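Local coordinates for polymerase X (Deinococcus radiodurans, PDB 2W9M), which probably catalyses template-directed extension of DNA from deoxynucleoside triphosphates, as a family X repair polymerase that also carries a zinc-binding PHP domain, at residues A[145-148]-A[149-153]; A[249-252]-A[253-257]; A[387-391]-A[392-396]; A[411-414]-A[415-418]. All coordinates share one frame; numbering follows the deposited sequence.

Contact 1 (A[145-148]-A[149-153]); sequences ATIL and ENVVF
Thr146 and Asn150 lie alongside one another one helical turn apart, their side chains pointing the same way, and they illustrate how residues four apart on a helix come to lie together. The methyl CG2 of Thr146 rests against the amide nitrogen ND2 of Asn150 at 3.8 Å, while the hydroxyl OG1 turns back up the helix to bond the carbonyl of Lys142. Asn150 has its CG anti to its own carbonyl carbon (chi1 -72°), which folds the carboxamide back beside the preceding turn; its OD1 takes a weak hydrogen bond from Arg103. In the backbone of the same turn, Asn150 N bonds Thr146 O at 3.0 Å with an N-H...O angle of 154°. Helix 141-157 closes a helix-hairpin-helix element, a motif that in related proteins grips the DNA backbone. Its inward side carries Ile147 and Val151, whose CG2 methyls approach to 4.2 Å across one turn and which both reach Leu124 of helix 121-130. Val151 CG2, beside the backbone N, also sits close over Ile147 O (3.1 Å). The same placement repeats at Val152, where CG2 comes to 3.2 Å from Leu148 O, while Leu148 itself reaches out to Arg125 and Ala128. With an alanine here in place of Asn150, Arg103 would probably lose a partner and the Thr146 methyl its amide neighbour. On the exposed side, Glu149 runs extended beyond CG, its CB 3.3 Å from Thr146 O and its CG at the edge of the Phe153 ring, in the ring plane.

Contact 2 (A[249-252]-A[253-257]); sequences LRSG and EHFAG
Ala256 is wedged against the turn that precedes its helix, and the close packing of this contact gathers round it. Its methyl CB points at the carbonyl of Leu249, 3.4 Å from that O, and touches Leu249 CD2 at 4.2 Å, since the leucine bends its end back although its CB sets off away from the helix. The backbone N of Ala256 bonds Gly252 O at 2.8 Å. The bond is nearly straight at the hydrogen (168°), yet the donor stands well above the carbonyl plane, 53° out of it. Beside it, Phe255 CB lies 3.4 Å from the same Gly252 O. The phenylalanine has CG anti to its N (chi1 175°), which carries the ring back alongside Ser251, whose CB meets ring atom CD2 obliquely at 3.8 Å. This is the joint between helix 243-249 and helix 253-264, in a region matching the thumb of polymerase beta, and the chain turns through a peptide modelled as cis between Ser251 and Gly252. Farther round the same buried side, Ser251 OG bonds Arg304 and the carbonyl of Asp247, and the Phe255 ring reaches Phe291 of helix 287-293. The outer side is much looser. Glu253 stretches away from the turn into an exposed position, with little beyond its CB meeting the preceding residues. His254 merely skirts the turn, and its NE2 is hydrogen-bonded to Asp309.

Contact 3 (A[387-391]-A[392-396]); sequences RELQR and AGLPI
Ile396 O is gripped by two side chains, Gln390 NE2 from the preceding helix and the guanidinium of Arg549. The glutamine bond is short, 2.8 Å from Gln390 NE2 to Ile396 O, but bent to 137° at the hydrogen. Its nitrogen stands above the carbonyl plane, while the oxygen lies only 15° out of the amide plane of Gln390. The chain of Gln390 runs extended beyond CG, which is how the amide spans the distance to the strand. Between these residues helix 376-391 ends in a Schellman motif: Leu394 N reaches back to Leu389 O at 3.0 Å and Gly393 N to Gln390 O at 2.9 Å, with Gly393 at positive phi (95°). The turn delivers the chain into strand 396-403, completing a beta-alpha-beta crossover from strand 358-364 in the parallel sheet of the PHP domain. Apolar contact seals its inner side. Leu389 sends one branch to each partner: CD2 meets Leu394 CD1 at 4.0 Å, and CD1 meets Ile396 CD1 at 3.8 Å. Helix 344-353 lies against this cluster, with Ile344 touching Leu389 and the side chain of Arg345 reaching both leucines; Ile396 also touches Thr361 of the neighbouring strand.

Contact 4 (A[411-414]-A[415-418]); sequences DFPD and DVLG
Phe412 and Leu417 close over the first turn of helix 414-417 as a hydrophobic staple, the residue before the N-cap meeting the fourth one after it. Pro413 holds the N-cap position, in the PHP domain. Leu417 can be followed outward. Its CB lies over the turn, 3.6 Å from Asp414 O. CG, anti to the carbonyl carbon (chi1 -62°), comes to 3.4 Å from Pro413 O. There the chain forks: CD1 reaches the backbone at Phe412 O, 3.8 Å away, and CD2 lodges against Phe412 CB at 3.5 Å, at the edge of the aromatic ring and near its plane. Beyond the staple, Leu417 touches Val402 of strand 396-403 and Leu450. With an alanine here the forked end is gone, which would probably open a gap beside the Phe412 edge and leave the aromatic ring freer to shift. A second side chain holds the ring from another direction, Val416 CG1 lying over one face, 4.0 Å from Phe412 CG. The ring also touches Ile376, and its side chain stands about 8 Å from those of the zinc ligands His364 and Glu401, near the metal site, though Phe412 is not among its ligands. The backbone supports the turn chiefly through Leu417 N, bonded to Pro413 O at 3.1 Å and 167°; Val416 N gives the same oxygen a weak second bond. Asp414 OD1 is hydrogen-bonded to His448 NE2. Against the proline ring, Val416 CG2 settles on Pro413 CD at 3.8 Å.

In the fold
Followed from the N terminus, the four contacts come strictly in series; each is local, and none nests within or crosses another. Contact 1 closes no loop, lying wholly inside a helix of the helix-hairpin-helix region. Contact 2 closes the short turn between two helices in the polymerase part, its centre about 34 Å from that of contact 1. The chain then passes into the PHP domain, where contact 3 joins a helix to the next strand of the parallel sheet, and contact 4 starts a short helix after that same strand. Contacts 3 and 4 thus flank strand 396-403, their nearest atoms about 9 Å apart, and contact 2 lies across the chain's centre from both.

Contact 1 (A[145-148]-A[149-153])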
loop_
_atom_site.group_PDB
_atom_site.type_symbol
_atom_site.label_atom_id
_atom_site.label_comp_id
_atom_site.label_asym_id
_atom_site.label_seq_id
_atom_site.Cartn_x
_atom_site.Cartn_y
_atom_site.Cartn_z
ATOM N N ALA A 145 20.217 -12.317 10.999
ATOM C CA ALA A 145 19.466 -13.559 11.146
ATOM C C ALA A 145 18.510 -13.476 12.332
ATOM O O ALA A 145 17.457 -14.117 12.341
ATOM C CB ALA A 145 20.411 -14.741 11.299
ATOM N N THR A 146 18.885 -12.687 13.334
ATOM C CA THR A 146 18.039 -12.481 14.500
ATOM C C THR A 146 16.825 -11.674 14.068
ATOM O O THR A 146 15.691 -11.981 14.438
ATOM C CB THR A 146 18.798 -11.732 15.615
ATOM O OG1 THR A 146 19.867 -12.555 16.099
ATOM C CG2 THR A 146 17.869 -11.385 16.767
ATOM N N ILE A 147 17.074 -10.646 13.267
ATOM C CA ILE A 147 16.003 -9.808 12.762
ATOM C C ILE A 147 15.055 -10.609 11.869
ATOM O O ILE A 147 13.838 -10.439 11.936
ATOM C CB ILE A 147 16.569 -8.598 12.007
ATOM C CG1 ILE A 147 17.224 -7.636 13.003
ATOM C CG2 ILE A 147 15.476 -7.911 11.198
ATOM C CD1 ILE A 147 18.086 -6.575 12.362
ATOM N N LEU A 148 15.611 -11.491 11.045
ATOM C CA LEU A 148 14.792 -12.336 10.188
ATOM C C LEU A 148 13.908 -13.252 11.029
ATOM O O LEU A 148 12.749 -13.496 10.691
ATOM C CB LEU A 148 15.657 -13.158 9.230
ATOM C CG LEU A 148 14.868 -14.097 8.305
ATOM C CD1 LEU A 148 13.822 -13.325 7.526
ATOM C CD2 LEU A 148 15.784 -14.843 7.353
ATOM N N GLU A 149 14.463 -13.758 12.124
ATOM C CA GLU A 149 13.699 -14.562 13.067
ATOM C C GLU A 149 12.534 -13.753 13.633
ATOM O O GLU A 149 11.404 -14.233 13.694
ATOM C CB GLU A 149 14.604 -15.040 14.202
ATOM C CG GLU A 149 13.914 -15.126 15.558
ATOM C CD GLU A 149 14.885 -14.967 16.723
ATOM O OE1 GLU A 149 15.913 -15.683 16.748
ATOM O OE2 GLU A 149 14.618 -14.126 17.615
ATOM N N ASN A 150 12.815 -12.516 14.035
ATOM C CA ASN A 150 11.796 -11.664 14.634
ATOM C C ASN A 150 10.707 -11.242 13.652
ATOM O O ASN A 150 9.563 -11.036 14.046
ATOM C CB ASN A 150 12.434 -10.445 15.303
ATOM C CG ASN A 150 13.168 -10.805 16.577
ATOM O OD1 ASN A 150 12.743 -11.693 17.314
ATOM N ND2 ASN A 150 14.279 -10.123 16.841
ATOM N N VAL A 151 11.065 -11.116 12.376
ATOM C CA VAL A 151 10.085 -10.808 11.338
ATOM C C VAL A 151 9.188 -12.016 11.098
ATOM O O VAL A 151 7.985 -11.871 10.879
ATOM C CB VAL A 151 10.748 -10.392 10.009
ATOM C CG1 VAL A 151 9.691 -10.143 8.954
ATOM C CG2 VAL A 151 11.607 -9.152 10.204
ATOM N N VAL A 152 9.770 -13.209 11.154
ATOM C CA VAL A 152 8.987 -14.435 11.027
ATOM C C VAL A 152 7.898 -14.519 12.097
ATOM O O VAL A 152 6.822 -15.055 11.854
ATOM C CB VAL A 152 9.868 -15.695 11.099
ATOM C CG1 VAL A 152 9.000 -16.939 11.247
ATOM C CG2 VAL A 152 10.743 -15.801 9.864
ATOM N N PHE A 153 8.177 -13.980 13.279
ATOM C CA PHE A 153 7.194 -13.973 14.354
ATOM C C PHE A 153 6.015 -13.067 14.018
ATOM O O PHE A 153 4.862 -13.436 14.248
ATOM C CB PHE A 153 7.826 -13.535 15.678
ATOM C CG PHE A 153 8.496 -14.650 16.428
ATOM C CD1 PHE A 153 9.872 -14.804 16.386
ATOM C CD2 PHE A 153 7.749 -15.543 17.180
ATOM C CE1 PHE A 153 10.489 -15.828 17.079
ATOM C CE2 PHE A 153 8.360 -16.570 17.873
ATOM C CZ PHE A 153 9.732 -16.713 17.822
#

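Contact 2 (A[249-252]-A[253-257])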
loop_
_atom_site.group_PDB
_atom_site.type_symbol
_atom_site.label_atom_id
_atom_site.label_comp_id
_atom_site.label_asym_id
_atom_site.label_seq_id
_atom_site.Cartn_x
_atom_site.Cartn_y
_atom_site.Cartn_z
ATOM N N LEU A 249 -9.668 -24.316 -10.960
ATOM C CA LEU A 249 -10.111 -24.668 -9.612
ATOM C C LEU A 249 -9.345 -23.935 -8.514
ATOM O O LEU A 249 -9.908 -23.630 -7.467
ATOM C CB LEU A 249 -10.052 -26.184 -9.394
ATOM C CG LEU A 249 -11.120 -26.980 -10.148
ATOM C CD1 LEU A 249 -10.770 -28.446 -10.181
ATOM C CD2 LEU A 249 -12.496 -26.771 -9.528
ATOM N N ARG A 250 -8.070 -23.645 -8.756
ATOM C CA ARG A 250 -7.247 -22.950 -7.770
ATOM C C ARG A 250 -7.226 -21.434 -8.006
ATOM O O ARG A 250 -6.192 -20.793 -7.835
ATOM C CB ARG A 250 -5.810 -23.488 -7.779
ATOM C CG ARG A 250 -5.672 -25.005 -7.683
ATOM C CD ARG A 250 -6.027 -25.544 -6.306
ATOM N NE ARG A 250 -5.259 -24.896 -5.248
ATOM C CZ ARG A 250 -5.178 -25.339 -3.996
ATOM N NH1 ARG A 250 -5.812 -26.445 -3.638
ATOM N NH2 ARG A 250 -4.455 -24.676 -3.102
ATOM N N SER A 251 -8.367 -20.864 -8.388
ATOM C CA SER A 251 -8.456 -19.432 -8.688
ATOM C C SER A 251 -8.736 -18.489 -7.506
ATOM O O SER A 251 -8.109 -17.433 -7.418
ATOM C CB SER A 251 -9.460 -19.169 -9.811
ATOM O OG SER A 251 -8.852 -19.346 -11.073
ATOM N N GLY A 252 -9.667 -18.833 -6.613
ATOM C CA GLY A 252 -10.424 -20.066 -6.672
ATOM C C GLY A 252 -11.767 -20.041 -5.958
ATOM O O GLY A 252 -12.778 -19.680 -6.557
ATOM N N GLU A 253 -11.768 -20.403 -4.675
ATOM C CA GLU A 253 -12.993 -20.794 -3.954
ATOM C C GLU A 253 -14.332 -20.378 -4.571
ATOM O O GLU A 253 -15.067 -21.229 -5.072
ATOM C CB GLU A 253 -12.923 -20.434 -2.463
ATOM C CG GLU A 253 -12.241 -21.508 -1.616
ATOM C CD GLU A 253 -12.363 -21.267 -0.118
ATOM O OE1 GLU A 253 -12.767 -20.154 0.281
ATOM O OE2 GLU A 253 -12.051 -22.191 0.665
ATOM N N HIS A 254 -14.656 -19.090 -4.539
ATOM C CA HIS A 254 -15.934 -18.651 -5.093
ATOM C C HIS A 254 -16.074 -19.022 -6.564
ATOM O O HIS A 254 -17.095 -19.574 -6.977
ATOM C CB HIS A 254 -16.146 -17.147 -4.929
ATOM C CG HIS A 254 -17.319 -16.629 -5.702
ATOM N ND1 HIS A 254 -18.608 -16.664 -5.210
ATOM C CD2 HIS A 254 -17.403 -16.086 -6.938
ATOM C CE1 HIS A 254 -19.431 -16.151 -6.107
ATOM N NE2 HIS A 254 -18.728 -15.793 -7.165
ATOM N N PHE A 255 -15.053 -18.707 -7.352
ATOM C CA PHE A 255 -15.081 -19.001 -8.778
ATOM C C PHE A 255 -15.081 -20.508 -9.052
ATOM O O PHE A 255 -15.795 -20.984 -9.933
ATOM C CB PHE A 255 -13.908 -18.323 -9.493
ATOM C CG PHE A 255 -13.798 -18.683 -10.947
ATOM C CD1 PHE A 255 -14.629 -18.096 -11.882
ATOM C CD2 PHE A 255 -12.865 -19.616 -11.379
ATOM C CE1 PHE A 255 -14.533 -18.427 -13.218
ATOM C CE2 PHE A 255 -12.768 -19.948 -12.716
ATOM C CZ PHE A 255 -13.605 -19.352 -13.635
ATOM N N ALA A 256 -14.271 -21.248 -8.301
ATOM C CA ALA A 256 -14.199 -22.698 -8.436
ATOM C C ALA A 256 -15.588 -23.322 -8.345
ATOM O O ALA A 256 -15.970 -24.133 -9.187
ATOM C CB ALA A 256 -13.283 -23.282 -7.366
ATOM N N GLY A 257 -16.340 -22.945 -7.315
ATOM C CA GLY A 257 -17.696 -23.429 -7.151
ATOM C C GLY A 257 -18.556 -23.057 -8.342
ATOM O O GLY A 257 -19.365 -23.853 -8.812
#

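Contact 3 (A[387-391]-A[392-396])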
loop_
_atom_site.group_PDB
_atom_site.type_symbol
_atom_site.label_atom_id
_atom_site.label_comp_id
_atom_site.label_asym_id
_atom_site.label_seq_id
_atom_site.Cartn_x
_atom_site.Cartn_y
_atom_site.Cartn_z
ATOM N N ARG A 387 13.418 23.509 -8.525
ATOM C CA ARG A 387 13.764 24.327 -9.686
ATOM C C ARG A 387 15.172 24.010 -10.197
ATOM O O ARG A 387 15.395 23.932 -11.405
ATOM C CB ARG A 387 13.633 25.815 -9.362
ATOM C CG ARG A 387 12.197 26.308 -9.293
ATOM C CD ARG A 387 12.151 27.817 -9.112
ATOM N NE ARG A 387 10.785 28.329 -9.024
ATOM C CZ ARG A 387 10.468 29.621 -9.051
ATOM N NH1 ARG A 387 11.421 30.538 -9.170
ATOM N NH2 ARG A 387 9.198 29.998 -8.963
ATOM N N GLU A 388 16.109 23.819 -9.272
ATOM C CA GLU A 388 17.485 23.468 -9.623
ATOM C C GLU A 388 17.577 22.120 -10.337
ATOM O O GLU A 388 18.200 22.017 -11.393
ATOM C CB GLU A 388 18.374 23.475 -8.378
ATOM C CG GLU A 388 18.529 24.853 -7.741
ATOM C CD GLU A 388 18.912 24.786 -6.267
ATOM O OE1 GLU A 388 19.338 23.705 -5.804
ATOM O OE2 GLU A 388 18.781 25.815 -5.569
ATOM N N LEU A 389 16.955 21.094 -9.759
ATOM C CA LEU A 389 16.903 19.770 -10.381
ATOM C C LEU A 389 16.285 19.814 -11.779
ATOM O O LEU A 389 16.689 19.066 -12.669
ATOM C CB LEU A 389 16.111 18.800 -9.509
ATOM C CG LEU A 389 16.698 18.510 -8.130
ATOM C CD1 LEU A 389 15.712 17.703 -7.302
ATOM C CD2 LEU A 389 18.025 17.785 -8.260
ATOM N N GLN A 390 15.299 20.685 -11.963
ATOM C CA GLN A 390 14.674 20.865 -13.267
ATOM C C GLN A 390 15.633 21.488 -14.285
ATOM O O GLN A 390 15.681 21.058 -15.438
ATOM C CB GLN A 390 13.400 21.698 -13.143
ATOM C CG GLN A 390 12.190 20.900 -12.704
ATOM C CD GLN A 390 11.063 21.779 -12.206
ATOM O OE1 GLN A 390 11.294 22.885 -11.717
ATOM N NE2 GLN A 390 9.834 21.284 -12.315
ATOM N N ARG A 391 16.390 22.499 -13.861
ATOM C CA ARG A 391 17.420 23.087 -14.716
ATOM C C ARG A 391 18.375 22.001 -15.190
ATOM O O ARG A 391 18.787 21.982 -16.350
ATOM C CB ARG A 391 18.220 24.148 -13.958
ATOM C CG ARG A 391 17.386 25.180 -13.227
ATOM C CD ARG A 391 16.748 26.171 -14.184
ATOM N NE ARG A 391 16.171 27.333 -13.505
ATOM C CZ ARG A 391 16.692 27.938 -12.437
ATOM N NH1 ARG A 391 17.832 27.520 -11.900
ATOM N NH2 ARG A 391 16.071 28.984 -11.912
ATOM N N ALA A 392 18.724 21.101 -14.277
ATOM C CA ALA A 392 19.640 20.005 -14.573
ATOM C C ALA A 392 19.000 18.913 -15.436
ATOM O O ALA A 392 19.634 17.907 -15.743
ATOM C CB ALA A 392 20.187 19.412 -13.282
ATOM N N GLY A 393 17.740 19.111 -15.813
ATOM C CA GLY A 393 17.079 18.215 -16.743
ATOM C C GLY A 393 16.244 17.101 -16.134
ATOM O O GLY A 393 15.876 16.157 -16.832
ATOM N N LEU A 394 15.936 17.201 -14.843
ATOM C CA LEU A 394 15.090 16.203 -14.188
ATOM C C LEU A 394 13.601 16.536 -14.308
ATOM O O LEU A 394 13.182 17.650 -13.991
ATOM C CB LEU A 394 15.475 16.039 -12.719
ATOM C CG LEU A 394 16.755 15.253 -12.450
ATOM C CD1 LEU A 394 16.903 15.000 -10.965
ATOM C CD2 LEU A 394 16.744 13.942 -13.211
ATOM N N PRO A 395 12.796 15.562 -14.763
ATOM C CA PRO A 395 11.362 15.761 -14.998
ATOM C C PRO A 395 10.570 15.685 -13.696
ATOM O O PRO A 395 10.227 14.586 -13.261
ATOM C CB PRO A 395 10.982 14.577 -15.904
ATOM C CG PRO A 395 12.278 13.836 -16.199
ATOM C CD PRO A 395 13.213 14.192 -15.096
ATOM N N ILE A 396 10.283 16.837 -13.093
ATOM C CA ILE A 396 9.598 16.887 -11.808
ATOM C C ILE A 396 8.406 17.847 -11.821
ATOM O O ILE A 396 8.430 18.885 -12.482
ATOM C CB ILE A 396 10.555 17.309 -10.663
ATOM C CG1 ILE A 396 11.818 16.450 -10.668
ATOM C CG2 ILE A 396 9.859 17.212 -9.312
ATOM C CD1 ILE A 396 12.798 16.815 -9.579
#

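Contact 4 (A[411-414]-A[415-418])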
loop_
_atom_site.group_PDB
_atom_site.type_symbol
_atom_site.label_atom_id
_atom_site.label_comp_id
_atom_site.label_asym_id
_atom_site.label_seq_id
_atom_site.Cartn_x
_atom_site.Cartn_y
_atom_site.Cartn_z
ATOM N N ASP A 411 -4.309 22.658 5.372
ATOM C CA ASP A 411 -3.163 22.994 6.213
ATOM C C ASP A 411 -2.331 24.181 5.697
ATOM O O ASP A 411 -1.659 24.857 6.474
ATOM C CB ASP A 411 -2.276 21.754 6.397
ATOM C CG ASP A 411 -1.296 21.893 7.555
ATOM O OD1 ASP A 411 -1.570 22.679 8.489
ATOM O OD2 ASP A 411 -0.248 21.208 7.533
ATOM N N PHE A 412 -2.374 24.431 4.391
ATOM C CA PHE A 412 -1.664 25.569 3.805
ATOM C C PHE A 412 -2.633 26.646 3.322
ATOM O O PHE A 412 -3.740 26.340 2.885
ATOM C CB PHE A 412 -0.797 25.121 2.626
ATOM C CG PHE A 412 0.483 24.450 3.027
ATOM C CD1 PHE A 412 1.235 24.936 4.080
ATOM C CD2 PHE A 412 0.951 23.350 2.323
ATOM C CE1 PHE A 412 2.417 24.328 4.441
ATOM C CE2 PHE A 412 2.132 22.740 2.673
ATOM C CZ PHE A 412 2.870 23.230 3.738
ATOM N N PRO A 413 -2.212 27.917 3.393
ATOM C CA PRO A 413 -3.025 29.025 2.879
ATOM C C PRO A 413 -3.169 28.926 1.360
ATOM O O PRO A 413 -2.330 28.300 0.710
ATOM C CB PRO A 413 -2.202 30.267 3.251
ATOM C CG PRO A 413 -1.267 29.815 4.328
ATOM C CD PRO A 413 -0.957 28.390 4.001
ATOM N N ASP A 414 -4.212 29.536 0.805
ATOM C CA ASP A 414 -4.475 29.462 -0.635
ATOM C C ASP A 414 -3.317 29.970 -1.494
ATOM O O ASP A 414 -3.026 29.400 -2.545
ATOM C CB ASP A 414 -5.754 30.225 -0.992
ATOM C CG ASP A 414 -7.014 29.470 -0.610
ATOM O OD1 ASP A 414 -6.905 28.428 0.072
ATOM O OD2 ASP A 414 -8.116 29.921 -0.992
ATOM N N ASP A 415 -2.668 31.045 -1.059
ATOM C CA ASP A 415 -1.566 31.617 -1.828
ATOM C C ASP A 415 -0.383 30.657 -1.913
ATOM O O ASP A 415 0.302 30.602 -2.932
ATOM C CB ASP A 415 -1.123 32.957 -1.241
ATOM C CG ASP A 415 -0.914 32.893 0.259
ATOM O OD1 ASP A 415 0.261 32.852 0.689
ATOM O OD2 ASP A 415 -1.925 32.866 1.000
ATOM N N VAL A 416 -0.149 29.906 -0.841
ATOM C CA VAL A 416 0.910 28.905 -0.823
ATOM C C VAL A 416 0.572 27.732 -1.741
ATOM O O VAL A 416 1.428 27.258 -2.488
ATOM C CB VAL A 416 1.161 28.371 0.596
ATOM C CG1 VAL A 416 2.131 27.197 0.556
ATOM C CG2 VAL A 416 1.686 29.479 1.491
ATOM N N LEU A 417 -0.675 27.270 -1.678
ATOM C CA LEU A 417 -1.150 26.199 -2.549
ATOM C C LEU A 417 -1.059 26.610 -4.013
ATOM O O LEU A 417 -1.013 25.759 -4.904
ATOM C CB LEU A 417 -2.602 25.832 -2.213
ATOM C CG LEU A 417 -2.872 25.303 -0.804
ATOM C CD1 LEU A 417 -4.350 24.992 -0.613
ATOM C CD2 LEU A 417 -2.020 24.075 -0.536
ATOM N N GLY A 418 -1.046 27.917 -4.256
ATOM C CA GLY A 418 -1.002 28.449 -5.609
ATOM C C GLY A 418 0.357 28.335 -6.279
ATOM O O GLY A 418 0.457 28.428 -7.502
#